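Local structure of glutathione S-transferase (Vibrio parahaemolyticus, 7MIQ) at residues Lys2-Ala7 with Val29-Arg34; Cys12-Ile17 with Asp164-Ile169; Asp37-Ser42 with Asn49-Leu54; Gln45-Gly50 with Thr62-Val67. The protein probably catalyses the conjugation of glutathione to electrophilic compounds, as a bacterial glutathione S-transferase of the Gtt2 class. One frame throughout, in Å; residues are numbered along the deposited sequence.

Contact 1 of 4, residues Lys2-Ala7 with Val29-Arg34; sequences KLYETA and VALNVR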
loop_
_atom_site.group_PDB
_atom_site.type_symbol
_atom_site.label_atom_id
_atom_site.label_comp_id
_atom_site.label_asym_id
_atom_site.label_seq_id
_atom_site.Cartn_x
_atom_site.Cartn_y
_atom_site.Cartn_z
ATOM N N LYS A 2 16.266 -11.362 -13.667
ATOM C CA LYS A 2 15.852 -10.526 -14.784
ATOM C C LYS A 2 14.722 -9.607 -14.345
ATOM O O LYS A 2 13.862 -9.991 -13.546
ATOM C CB LYS A 2 15.383 -11.365 -15.981
ATOM C CG LYS A 2 16.448 -12.272 -16.573
ATOM C CD LYS A 2 15.862 -13.125 -17.688
ATOM C CE LYS A 2 16.885 -14.108 -18.230
ATOM N NZ LYS A 2 16.284 -15.027 -19.236
ATOM N N LEU A 3 14.724 -8.393 -14.891
ATOM C CA LEU A 3 13.691 -7.396 -14.619
ATOM C C LEU A 3 12.980 -7.062 -15.925
ATOM O O LEU A 3 13.583 -6.481 -16.836
ATOM C CB LEU A 3 14.298 -6.143 -13.990
ATOM C CG LEU A 3 13.344 -4.993 -13.667
ATOM C CD1 LEU A 3 12.278 -5.440 -12.674
ATOM C CD2 LEU A 3 14.122 -3.793 -13.133
ATOM N N TYR A 4 11.703 -7.429 -16.014
ATOM C CA TYR A 4 10.880 -7.144 -17.184
ATOM C C TYR A 4 10.217 -5.781 -17.024
ATOM O O TYR A 4 9.572 -5.512 -16.005
ATOM C CB TYR A 4 9.815 -8.226 -17.374
ATOM C CG TYR A 4 10.378 -9.602 -17.657
ATOM C CD1 TYR A 4 10.738 -10.454 -16.620
ATOM C CD2 TYR A 4 10.544 -10.051 -18.963
ATOM C CE1 TYR A 4 11.253 -11.714 -16.879
ATOM C CE2 TYR A 4 11.057 -11.308 -19.230
ATOM C CZ TYR A 4 11.408 -12.134 -18.183
ATOM O OH TYR A 4 11.919 -13.387 -18.445
ATOM N N GLU A 5 10.360 -4.933 -18.038
ATOM C CA GLU A 5 9.929 -3.548 -17.918
ATOM C C GLU A 5 9.606 -3.010 -19.301
ATOM O O GLU A 5 10.034 -3.567 -20.317
ATOM C CB GLU A 5 11.012 -2.691 -17.254
ATOM C CG GLU A 5 12.321 -2.674 -18.044
ATOM C CD GLU A 5 13.402 -1.829 -17.399
ATOM O OE1 GLU A 5 13.177 -1.305 -16.288
ATOM O OE2 GLU A 5 14.480 -1.688 -18.013
ATOM N N THR A 6 8.838 -1.923 -19.328
ATOM C CA THR A 6 8.691 -1.117 -20.531
ATOM C C THR A 6 9.603 0.104 -20.433
ATOM O O THR A 6 10.145 0.425 -19.373
ATOM C CB THR A 6 7.229 -0.710 -20.762
ATOM O OG1 THR A 6 6.730 0.005 -19.629
ATOM C CG2 THR A 6 6.362 -1.941 -20.998
ATOM N N ALA A 7 9.764 0.789 -21.569
ATOM C CA ALA A 7 10.897 1.695 -21.738
ATOM C C ALA A 7 10.816 2.905 -20.815
ATOM O O ALA A 7 11.835 3.330 -20.256
ATOM C CB ALA A 7 10.991 2.147 -23.195
ATOM N N VAL A 29 14.840 -6.913 -19.455
ATOM C CA VAL A 29 14.171 -7.443 -20.637
ATOM C C VAL A 29 13.078 -6.458 -21.020
ATOM O O VAL A 29 12.155 -6.213 -20.234
ATOM C CB VAL A 29 13.584 -8.841 -20.390
ATOM C CG1 VAL A 29 12.872 -9.339 -21.636
ATOM C CG2 VAL A 29 14.672 -9.815 -19.949
ATOM N N ALA A 30 13.179 -5.893 -22.219
ATOM C CA ALA A 30 12.178 -4.947 -22.691
ATOM C C ALA A 30 10.924 -5.678 -23.150
ATOM O O ALA A 30 11.001 -6.722 -23.805
ATOM C CB ALA A 30 12.737 -4.098 -23.836
ATOM N N LEU A 31 9.764 -5.123 -22.798
ATOM C CA LEU A 31 8.469 -5.599 -23.261
ATOM C C LEU A 31 7.755 -4.487 -24.019
ATOM O O LEU A 31 8.076 -3.305 -23.872
ATOM C CB LEU A 31 7.581 -6.057 -22.096
ATOM C CG LEU A 31 8.102 -7.133 -21.144
ATOM C CD1 LEU A 31 7.035 -7.494 -20.129
ATOM C CD2 LEU A 31 8.525 -8.355 -21.923
ATOM N N ASN A 32 6.771 -4.874 -24.828
ATOM C CA ASN A 32 5.906 -3.879 -25.456
ATOM C C ASN A 32 4.971 -3.249 -24.427
ATOM O O ASN A 32 4.587 -3.876 -23.441
ATOM C CB ASN A 32 5.048 -4.506 -26.559
ATOM C CG ASN A 32 5.863 -4.978 -27.757
ATOM O OD1 ASN A 32 5.622 -6.067 -28.290
ATOM N ND2 ASN A 32 6.823 -4.165 -28.189
ATOM N N VAL A 33 4.572 -2.010 -24.688
ATOM C CA VAL A 33 3.552 -1.349 -23.882
ATOM C C VAL A 33 2.180 -1.837 -24.325
ATOM O O VAL A 33 1.868 -1.836 -25.520
ATOM C CB VAL A 33 3.663 0.174 -24.009
ATOM C CG1 VAL A 33 2.562 0.858 -23.194
ATOM C CG2 VAL A 33 5.049 0.639 -23.555
ATOM N N ARG A 34 1.351 -2.252 -23.365
ATOM C CA ARG A 34 0.032 -2.799 -23.676
ATOM C C ARG A 34 -1.102 -1.905 -23.197
ATOM O O ARG A 34 -2.252 -2.354 -23.164
ATOM C CB ARG A 34 -0.129 -4.199 -23.075
ATOM C CG ARG A 34 1.022 -5.156 -23.369
ATOM C CD ARG A 34 0.751 -6.027 -24.589
ATOM N NE ARG A 34 1.981 -6.469 -25.239
ATOM C CZ ARG A 34 2.024 -7.257 -26.307
ATOM N NH1 ARG A 34 0.918 -7.722 -26.868
ATOM N NH2 ARG A 34 3.204 -7.592 -26.822
HETATM O O HOH W 1 8.449 -0.600 -24.019
#

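Contact 2 of 4, residues Cys12-Ile17 with Asp164-Ile169; sequences CKRVSI and DITGYI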
loop_
_atom_site.group_PDB
_atom_site.type_symbol
_atom_site.label_atom_id
_atom_site.label_comp_id
_atom_site.label_asym_id
_atom_site.label_seq_id
_atom_site.Cartn_x
_atom_site.Cartn_y
_atom_site.Cartn_z
ATOM N N CYS A 12 7.936 1.244 -13.504
ATOM C CA CYS A 12 9.245 0.636 -13.713
ATOM C C CYS A 12 10.372 1.560 -13.266
ATOM O O CYS A 12 11.394 1.089 -12.750
ATOM C CB CYS A 12 9.414 0.247 -15.185
ATOM S SG CYS A 12 8.238 -1.017 -15.734
ATOM N N LYS A 13 10.208 2.873 -13.449
ATOM C CA LYS A 13 11.217 3.816 -12.972
ATOM C C LYS A 13 11.344 3.789 -11.453
ATOM O O LYS A 13 12.412 4.103 -10.916
ATOM C CB LYS A 13 10.888 5.235 -13.444
ATOM C CG LYS A 13 11.161 5.493 -14.923
ATOM C CD LYS A 13 12.625 5.261 -15.270
ATOM C CE LYS A 13 12.911 5.634 -16.716
ATOM N NZ LYS A 13 14.348 5.471 -17.066
ATOM N N ARG A 14 10.268 3.444 -10.741
ATOM C CA ARG A 14 10.374 3.302 -9.292
ATOM C C ARG A 14 11.422 2.259 -8.928
ATOM O O ARG A 14 12.207 2.453 -7.992
ATOM C CB ARG A 14 9.017 2.932 -8.690
ATOM C CG ARG A 14 7.984 4.052 -8.735
ATOM C CD ARG A 14 6.639 3.570 -8.215
ATOM N NE ARG A 14 6.600 3.503 -6.758
ATOM C CZ ARG A 14 5.545 3.107 -6.058
ATOM N NH1 ARG A 14 4.435 2.700 -6.652
ATOM N NH2 ARG A 14 5.607 3.120 -4.730
ATOM N N VAL A 15 11.455 1.151 -9.667
ATOM C CA VAL A 15 12.439 0.104 -9.411
ATOM C C VAL A 15 13.819 0.521 -9.901
ATOM O O VAL A 15 14.830 0.248 -9.243
ATOM C CB VAL A 15 11.981 -1.214 -10.063
ATOM C CG1 VAL A 15 13.053 -2.297 -9.903
ATOM C CG2 VAL A 15 10.658 -1.666 -9.460
ATOM N N SER A 16 13.884 1.181 -11.065
ATOM C CA SER A 16 15.173 1.565 -11.639
ATOM C C SER A 16 15.932 2.518 -10.724
ATOM O O SER A 16 17.145 2.370 -10.533
ATOM C CB SER A 16 14.974 2.209 -13.015
ATOM O OG SER A 16 14.548 1.261 -13.975
ATOM N N ILE A 17 15.241 3.512 -10.164
ATOM C CA ILE A 17 15.896 4.460 -9.266
ATOM C C ILE A 17 16.376 3.754 -8.003
ATOM O O ILE A 17 17.494 3.989 -7.527
ATOM C CB ILE A 17 14.939 5.619 -8.940
ATOM C CG1 ILE A 17 14.616 6.419 -10.205
ATOM C CG2 ILE A 17 15.527 6.525 -7.863
ATOM C CD1 ILE A 17 13.451 7.385 -10.018
ATOM N N ASP A 164 10.869 8.740 -0.487
ATOM C CA ASP A 164 11.266 9.896 -1.281
ATOM C C ASP A 164 11.341 9.561 -2.764
ATOM O O ASP A 164 11.124 10.440 -3.607
ATOM C CB ASP A 164 12.600 10.431 -0.765
ATOM C CG ASP A 164 12.517 10.870 0.687
ATOM O OD1 ASP A 164 11.937 11.943 0.952
ATOM O OD2 ASP A 164 12.999 10.124 1.565
ATOM N N ILE A 165 11.639 8.306 -3.110
ATOM C CA ILE A 165 11.531 7.888 -4.506
ATOM C C ILE A 165 10.083 7.980 -4.962
ATOM O O ILE A 165 9.771 8.539 -6.021
ATOM C CB ILE A 165 12.083 6.462 -4.689
ATOM C CG1 ILE A 165 13.538 6.381 -4.226
ATOM C CG2 ILE A 165 11.951 6.020 -6.145
ATOM C CD1 ILE A 165 14.117 4.983 -4.297
ATOM N N THR A 166 9.173 7.443 -4.147
ATOM C CA THR A 166 7.752 7.467 -4.477
ATOM C C THR A 166 7.209 8.891 -4.499
ATOM O O THR A 166 6.403 9.239 -5.369
ATOM C CB THR A 166 6.989 6.601 -3.474
ATOM O OG1 THR A 166 7.446 5.247 -3.587
ATOM C CG2 THR A 166 5.490 6.656 -3.729
ATOM N N GLY A 167 7.641 9.732 -3.556
ATOM C CA GLY A 167 7.205 11.120 -3.574
ATOM C C GLY A 167 7.667 11.859 -4.816
ATOM O O GLY A 167 6.928 12.668 -5.384
ATOM N N TYR A 168 8.901 11.590 -5.250
ATOM C CA TYR A 168 9.431 12.202 -6.466
ATOM C C TYR A 168 8.576 11.848 -7.678
ATOM O O TYR A 168 8.225 12.726 -8.476
ATOM C CB TYR A 168 10.886 11.762 -6.652
ATOM C CG TYR A 168 11.527 12.030 -8.000
ATOM C CD1 TYR A 168 12.181 13.230 -8.261
ATOM C CD2 TYR A 168 11.525 11.057 -8.994
ATOM C CE1 TYR A 168 12.791 13.462 -9.493
ATOM C CE2 TYR A 168 12.127 11.277 -10.218
ATOM C CZ TYR A 168 12.759 12.478 -10.464
ATOM O OH TYR A 168 13.359 12.679 -11.685
ATOM N N ILE A 169 8.205 10.572 -7.816
ATOM C CA ILE A 169 7.332 10.163 -8.914
ATOM C C ILE A 169 5.973 10.846 -8.798
ATOM O O ILE A 169 5.402 11.297 -9.801
ATOM C CB ILE A 169 7.194 8.627 -8.950
ATOM C CG1 ILE A 169 8.544 7.970 -9.254
ATOM C CG2 ILE A 169 6.144 8.199 -9.976
ATOM C CD1 ILE A 169 9.114 8.341 -10.608
HETATM O O HOH W 2 8.932 4.089 -5.393
#

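Contact 3 of 4, residues Asp37-Ser42 with Asn49-Leu54; sequences DNLSES and NGKVPL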
loop_
_atom_site.group_PDB
_atom_site.type_symbol
_atom_site.label_atom_id
_atom_site.label_comp_id
_atom_site.label_asym_id
_atom_site.label_seq_id
_atom_site.Cartn_x
_atom_site.Cartn_y
_atom_site.Cartn_z
ATOM N N ASP A 37 -2.506 0.955 -18.535
ATOM C CA ASP A 37 -1.451 1.220 -17.569
ATOM C C ASP A 37 -0.720 -0.050 -17.156
ATOM O O ASP A 37 -1.247 -0.856 -16.385
ATOM C CB ASP A 37 -2.012 1.940 -16.345
ATOM C CG ASP A 37 -2.114 3.431 -16.556
ATOM O OD1 ASP A 37 -2.937 3.867 -17.391
ATOM O OD2 ASP A 37 -1.362 4.166 -15.882
ATOM N N ASN A 38 0.489 -0.233 -17.685
ATOM C CA ASN A 38 1.477 -1.217 -17.251
ATOM C C ASN A 38 1.076 -2.655 -17.547
ATOM O O ASN A 38 1.817 -3.565 -17.173
ATOM C CB ASN A 38 1.792 -1.106 -15.749
ATOM C CG ASN A 38 2.004 0.332 -15.296
ATOM O OD1 ASN A 38 2.537 1.153 -16.039
ATOM N ND2 ASN A 38 1.576 0.643 -14.070
ATOM N N LEU A 39 -0.057 -2.896 -18.205
ATOM C CA LEU A 39 -0.554 -4.256 -18.370
ATOM C C LEU A 39 0.375 -5.086 -19.254
ATOM O O LEU A 39 1.026 -4.573 -20.170
ATOM C CB LEU A 39 -1.967 -4.243 -18.958
ATOM C CG LEU A 39 -3.055 -3.777 -17.985
ATOM C CD1 LEU A 39 -4.427 -3.789 -18.639
ATOM C CD2 LEU A 39 -3.050 -4.647 -16.747
ATOM N N SER A 40 0.439 -6.381 -18.957
ATOM C CA SER A 40 1.205 -7.327 -19.751
ATOM C C SER A 40 0.321 -7.965 -20.822
ATOM O O SER A 40 -0.908 -7.862 -20.805
ATOM C CB SER A 40 1.827 -8.405 -18.857
ATOM O OG SER A 40 2.849 -7.876 -18.025
ATOM N N GLU A 41 0.973 -8.642 -21.764
ATOM C CA GLU A 41 0.304 -9.284 -22.892
ATOM C C GLU A 41 -0.367 -10.592 -22.491
ATOM O O GLU A 41 -1.001 -10.677 -21.433
ATOM C CB GLU A 41 1.313 -9.541 -24.012
ATOM C CG GLU A 41 2.650 -10.119 -23.539
ATOM C CD GLU A 41 3.614 -9.067 -22.992
ATOM O OE1 GLU A 41 3.178 -7.936 -22.681
ATOM O OE2 GLU A 41 4.817 -9.382 -22.873
ATOM N N SER A 42 -0.243 -11.614 -23.341
ATOM C CA SER A 42 -0.725 -12.950 -23.017
ATOM C C SER A 42 0.182 -13.681 -22.039
ATOM O O SER A 42 -0.205 -14.741 -21.536
ATOM C CB SER A 42 -0.872 -13.786 -24.291
ATOM O OG SER A 42 0.396 -14.169 -24.801
ATOM N N ASN A 49 -0.483 -9.280 -10.498
ATOM C CA ASN A 49 -1.276 -8.088 -10.769
ATOM C C ASN A 49 -1.409 -7.801 -12.260
ATOM O O ASN A 49 -2.106 -6.851 -12.637
ATOM C CB ASN A 49 -0.689 -6.873 -10.029
ATOM C CG ASN A 49 0.620 -6.372 -10.629
ATOM O OD1 ASN A 49 1.256 -7.042 -11.442
ATOM N ND2 ASN A 49 1.030 -5.179 -10.212
ATOM N N GLY A 50 -0.769 -8.605 -13.110
ATOM C CA GLY A 50 -0.896 -8.466 -14.546
ATOM C C GLY A 50 -0.173 -7.284 -15.145
ATOM O O GLY A 50 -0.538 -6.839 -16.238
ATOM N N LYS A 51 0.850 -6.763 -14.471
ATOM C CA LYS A 51 1.502 -5.539 -14.908
ATOM C C LYS A 51 3.014 -5.663 -14.785
ATOM O O LYS A 51 3.537 -6.549 -14.104
ATOM C CB LYS A 51 1.009 -4.324 -14.105
ATOM C CG LYS A 51 -0.437 -3.938 -14.382
ATOM C CD LYS A 51 -0.868 -2.750 -13.541
ATOM C CE LYS A 51 -2.323 -2.388 -13.799
ATOM N NZ LYS A 51 -3.241 -3.524 -13.511
ATOM N N VAL A 52 3.709 -4.762 -15.475
ATOM C CA VAL A 52 5.142 -4.548 -15.293
ATOM C C VAL A 52 5.299 -3.465 -14.233
ATOM O O VAL A 52 4.394 -2.631 -14.071
ATOM C CB VAL A 52 5.832 -4.150 -16.611
ATOM C CG1 VAL A 52 5.729 -5.269 -17.630
ATOM C CG2 VAL A 52 5.235 -2.859 -17.160
ATOM N N PRO A 53 6.420 -3.415 -13.497
ATOM C CA PRO A 53 7.602 -4.280 -13.608
ATOM C C PRO A 53 7.402 -5.680 -13.036
ATOM O O PRO A 53 6.531 -5.900 -12.193
ATOM C CB PRO A 53 8.659 -3.526 -12.799
ATOM C CG PRO A 53 7.868 -2.798 -11.770
ATOM C CD PRO A 53 6.596 -2.380 -12.462
ATOM N N LEU A 54 8.224 -6.616 -13.504
ATOM C CA LEU A 54 8.171 -8.002 -13.053
ATOM C C LEU A 54 9.597 -8.490 -12.864
ATOM O O LEU A 54 10.401 -8.432 -13.798
ATOM C CB LEU A 54 7.426 -8.887 -14.060
ATOM C CG LEU A 54 7.220 -10.356 -13.672
ATOM C CD1 LEU A 54 6.390 -10.467 -12.397
ATOM C CD2 LEU A 54 6.560 -11.126 -14.815
#

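Contact 4 of 4, residues Gln45-Gly50 with Thr62-Val67; sequences QKSVNG and TICESV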
loop_
_atom_site.group_PDB
_atom_site.type_symbol
_atom_site.label_atom_id
_atom_site.label_comp_id
_atom_site.label_asym_id
_atom_site.label_seq_id
_atom_site.Cartn_x
_atom_site.Cartn_y
_atom_site.Cartn_z
ATOM N N GLN A 45 0.125 -13.916 -16.963
ATOM C CA GLN A 45 -0.142 -14.789 -15.823
ATOM C C GLN A 45 1.077 -14.959 -14.921
ATOM O O GLN A 45 0.916 -15.309 -13.746
ATOM C CB GLN A 45 -0.639 -16.159 -16.295
ATOM C CG GLN A 45 0.449 -17.102 -16.785
ATOM C CD GLN A 45 1.055 -16.671 -18.108
ATOM O OE1 GLN A 45 0.420 -15.973 -18.901
ATOM N NE2 GLN A 45 2.293 -17.087 -18.352
ATOM N N LYS A 46 2.286 -14.713 -15.437
ATOM C CA LYS A 46 3.477 -14.674 -14.596
ATOM C C LYS A 46 3.456 -13.507 -13.616
ATOM O O LYS A 46 4.253 -13.499 -12.667
ATOM C CB LYS A 46 4.738 -14.595 -15.468
ATOM C CG LYS A 46 4.870 -15.728 -16.487
ATOM C CD LYS A 46 6.030 -15.496 -17.455
ATOM C CE LYS A 46 7.376 -15.571 -16.749
ATOM N NZ LYS A 46 8.499 -15.153 -17.636
ATOM N N SER A 47 2.567 -12.535 -13.823
ATOM C CA SER A 47 2.428 -11.364 -12.967
ATOM C C SER A 47 1.074 -11.419 -12.267
ATOM O O SER A 47 0.030 -11.333 -12.922
ATOM C CB SER A 47 2.560 -10.078 -13.785
ATOM O OG SER A 47 2.452 -8.925 -12.964
ATOM N N VAL A 48 1.096 -11.551 -10.940
ATOM C CA VAL A 48 -0.149 -11.679 -10.185
ATOM C C VAL A 48 -1.054 -10.481 -10.434
ATOM O O VAL A 48 -2.276 -10.628 -10.562
ATOM C CB VAL A 48 0.151 -11.861 -8.685
ATOM C CG1 VAL A 48 -1.107 -11.624 -7.859
ATOM C CG2 VAL A 48 0.719 -13.248 -8.441
ATOM N N ASN A 49 -0.483 -9.280 -10.498
ATOM C CA ASN A 49 -1.276 -8.088 -10.769
ATOM C C ASN A 49 -1.409 -7.801 -12.260
ATOM O O ASN A 49 -2.106 -6.851 -12.637
ATOM C CB ASN A 49 -0.689 -6.873 -10.029
ATOM C CG ASN A 49 0.620 -6.372 -10.629
ATOM O OD1 ASN A 49 1.256 -7.042 -11.442
ATOM N ND2 ASN A 49 1.030 -5.179 -10.212
ATOM N N GLY A 50 -0.769 -8.605 -13.110
ATOM C CA GLY A 50 -0.896 -8.466 -14.546
ATOM C C GLY A 50 -0.173 -7.284 -15.145
ATOM O O GLY A 50 -0.538 -6.839 -16.238
ATOM N N THR A 62 8.643 -15.412 -9.805
ATOM C CA THR A 62 8.375 -14.041 -10.226
ATOM C C THR A 62 7.749 -13.227 -9.100
ATOM O O THR A 62 6.947 -13.741 -8.312
ATOM C CB THR A 62 7.469 -13.982 -11.464
ATOM O OG1 THR A 62 6.238 -14.669 -11.206
ATOM C CG2 THR A 62 8.167 -14.603 -12.670
ATOM N N ILE A 63 8.127 -11.951 -9.043
ATOM C CA ILE A 63 7.632 -10.992 -8.062
ATOM C C ILE A 63 7.152 -9.766 -8.826
ATOM O O ILE A 63 7.908 -9.198 -9.621
ATOM C CB ILE A 63 8.728 -10.600 -7.049
ATOM C CG1 ILE A 63 9.238 -11.836 -6.299
ATOM C CG2 ILE A 63 8.214 -9.544 -6.073
ATOM C CD1 ILE A 63 10.531 -11.601 -5.532
ATOM N N CYS A 64 5.897 -9.377 -8.610
ATOM C CA CYS A 64 5.353 -8.145 -9.169
ATOM C C CYS A 64 5.107 -7.150 -8.037
ATOM O O CYS A 64 5.359 -7.452 -6.867
ATOM C CB CYS A 64 4.081 -8.427 -9.976
ATOM S SG CYS A 64 2.632 -8.911 -9.009
ATOM N N GLU A 65 4.607 -5.960 -8.407
ATOM C CA GLU A 65 4.462 -4.783 -7.540
ATOM C C GLU A 65 5.815 -4.119 -7.305
ATOM O O GLU A 65 6.738 -4.756 -6.789
ATOM C CB GLU A 65 3.807 -5.124 -6.193
ATOM C CG GLU A 65 2.330 -5.449 -6.277
ATOM C CD GLU A 65 1.494 -4.263 -6.727
ATOM O OE1 GLU A 65 1.835 -3.117 -6.366
ATOM O OE2 GLU A 65 0.497 -4.480 -7.445
ATOM N N SER A 66 5.932 -2.836 -7.666
ATOM C CA SER A 66 7.230 -2.167 -7.630
ATOM C C SER A 66 7.851 -2.198 -6.236
ATOM O O SER A 66 9.058 -2.431 -6.095
ATOM C CB SER A 66 7.090 -0.725 -8.121
ATOM O OG SER A 66 6.158 -0.009 -7.333
ATOM N N VAL A 67 7.050 -1.967 -5.193
ATOM C CA VAL A 67 7.603 -1.933 -3.840
ATOM C C VAL A 67 8.057 -3.321 -3.398
ATOM O O VAL A 67 9.069 -3.463 -2.698
ATOM C CB VAL A 67 6.584 -1.329 -2.856
ATOM C CG1 VAL A 67 7.157 -1.316 -1.439
ATOM C CG2 VAL A 67 6.214 0.080 -3.285
HETATM O O HOH W 3 4.188 -4.921 -11.161
#

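Contact 1 of 4, residues Lys2-Ala7 with Val29-Arg34
Val29 meets Tyr4 in a parallel strand pair, with Ala30 bridged to Glu5 one step on. The Val29 N-H donates to Leu3 O at 2.9 Å, and Val29 O takes the N-H of Glu5. Val29 also lies beside the Tyr4 ring, both side chains pointing the same way. CB of Val29 is 3.6 Å from CD2 of Tyr4, at an oblique approach to the ring. The CG of Tyr4 stands beside its backbone N (chi1 -63°), which swings the ring alongside the valine. Ala30 adds a CA-H contact to Glu5 O. Leu31 N then donates to the same Glu5 O at 2.9 Å. CD2 of Leu31 lies near the plane of the Tyr4 ring at its edge, 4.0 Å from CD2 of Tyr4. The O of Leu31 is linked to Ala7 N through one water. Past the ladder, Asn32 O lies 3.6 Å from CG2 of Thr6. Val33 closes the row, its CG2 3.8 Å from CB of Thr6. The polar ends are held by outside partners. Tyr4 OH bonds to Glu56, and Glu5 forms a salt bridge with Arg28. Helix 10-22 connects strands 2-5 and 27-30 in a beta-alpha-beta unit of the thioredoxin-like domain. Leu3 packs on Val15 of that helix, and strand 54-56 runs antiparallel along the other edge of strand 2-5.

Contact 2 of 4, residues Cys12-Ile17 with Asp164-Ile169
The short helical segments carrying Arg14 and Ile165 pass at 10.1 Å between axes, with their N-to-C directions 139° apart. Ile17 makes apolar contacts with Ile165 and Tyr168. Its CG2 touches CG2 of Ile165 at 4.0 Å, the two side chains sliding past each other in opposite directions. Its other branch, through CD1, meets CE2 of Tyr168 at 4.1 Å; the Ile17 and Tyr168 side chains cross at about a right angle. The aliphatic part of Arg14 belongs to the same apolar layer: its CG lies 4.0 Å from CG1 of Ile169. Further out the arginine bends (chi3 78°), which turns its guanidinium group toward Thr166. NH2 of Arg14 donates to OG1 of Thr166 at 3.0 Å, with the oxygen 27° out of the guanidinium plane. A water lies in that plane at the edge of the group. It accepts from NE of Arg14 at 2.8 Å and is 2.6 Å from OG1 of Thr166, so a direct and a bridged link run in parallel. This buried polar cluster extends into helix 88-114, where Glu102 makes a salt bridge with NH2 of Arg14 and His98 bonds to OG1 of Thr166. Helix 10-22 of the thioredoxin-like domain thus meets helix 162-177 of the all-helical domain. Helix 88-114 covers the polar side, and Leu210 of helix 207-210 packs on Ile169.

Contact 3 of 4, residues Asp37-Ser42 with Asn49-Leu54
Leu39 and Lys51 come unusually close, with their CA atoms 4.2 Å apart, although neither lies in a regular strand. A single backbone bridge joins two parts of the long loop between strands 27-30 and 54-56, whose directions differ by 104°. It has two bonds. Val52 N donates to Asn38 O at 2.8 Å. Ser40 N donates to Gly50 O at 2.9 Å. Both oxygens also receive CA-H contacts, from Lys51 and Leu39. Gly50 has a positive phi (74°), part of the bend that turns its carbonyl to Ser40. Just before it, Asn49 OD1 accepts from Lys51 N at 3.1 Å and closes an Asx turn. Val52 precedes a cis peptide bond to Pro53. A cis-proline at this place is a hallmark of the thioredoxin fold, and in related transferases the backbone of the residue before it binds glutathione. In this model both backbone groups of Val52 have protein partners, its N-H on Asn38 and its O on Ser11 of helix 10-22, so a like role here remains only possible. The Asn38 side chain reaches Thr9 through OD1, and its CB lies 3.5 Å from Val52 O. The Lys51 side chain crosses that of Leu39 obliquely and runs past Asp37 O. It is extended until the last torsion (chi4 58°), where it bends. CE comes within 3.2 Å of Asp37 O, and NZ is 3.4 Å from CD2 of Leu39. OG of Ser40 packs 3.9 Å from CG1 of Val52. That hydroxyl is buried and has no polar partner in the model.

Contact 4 of 4, residues Gln45-Gly50 with Thr62-Val67
Cys64 and Asn49 meet because the cysteine SG sits between its own backbone N and carbonyl carbon (chi1 70°), which points the sulfur at the turn of residues 47-50. Glu65 bends at its second torsion (chi2 -65°) and brings its carboxylate back to the Asn49 amide. ND2 of Asn49 donates to OE2 of Glu65 at 2.9 Å. The donor comes from above the carboxylate plane, 60° out of it. The sulfur of Cys64 accepts the backbone N-H of Asn49 at 3.5 Å. CB of Cys64 lies 3.4 Å from OG of Ser47, whose hydroxyl is hydrogen-bonded to Lys51 O. Val48 touches the sulfur through CB at 3.9 Å. The Ser47-Gly50 turn is a type I beta turn, closed by Gly50 N on Ser47 O. It packs against strand 62-64, an outer strand of the sheet, just where helix 66-76 begins. Glu65 is the N-cap residue of that helix. Glu65 and Ser66 match the acidic-serine pair that binds the gamma-glutamyl part of glutathione in related transferases, so a similar role is likely. A water accepts from Glu65 N at 3.0 Å and, weakly, from ND2 of Asn49. At the far end of the contact, OG1 of Thr62 donates to Lys46 O at 2.7 Å, in the carbonyl plane. Trp97 and Met96 of the second subunit pack on Val48 and Cys64.

Contacts 1, 3 and 4 all lie in the thioredoxin-like domain, while contact 2 joins that domain to the helical one. Contacts 3 and 4 share Asn49 and Gly50, and their centres are about 7 Å apart. Contact 1 lies about 9 Å from contact 3 by centres, with Tyr4 N probably bonded to Leu54 O at 2.8 Å. Cys12, on segment 12-17 of contact 2, touches both contacts 1 and 3: its SG is 3.6 Å from CB of Glu5 and 3.8 Å from CG2 of Val52. Arg14 of contact 2 reaches Ser66 and Val67 of contact 4. The cis-Pro53 loop and Glu65-Ser66 probably border the glutathione site, as in relatives.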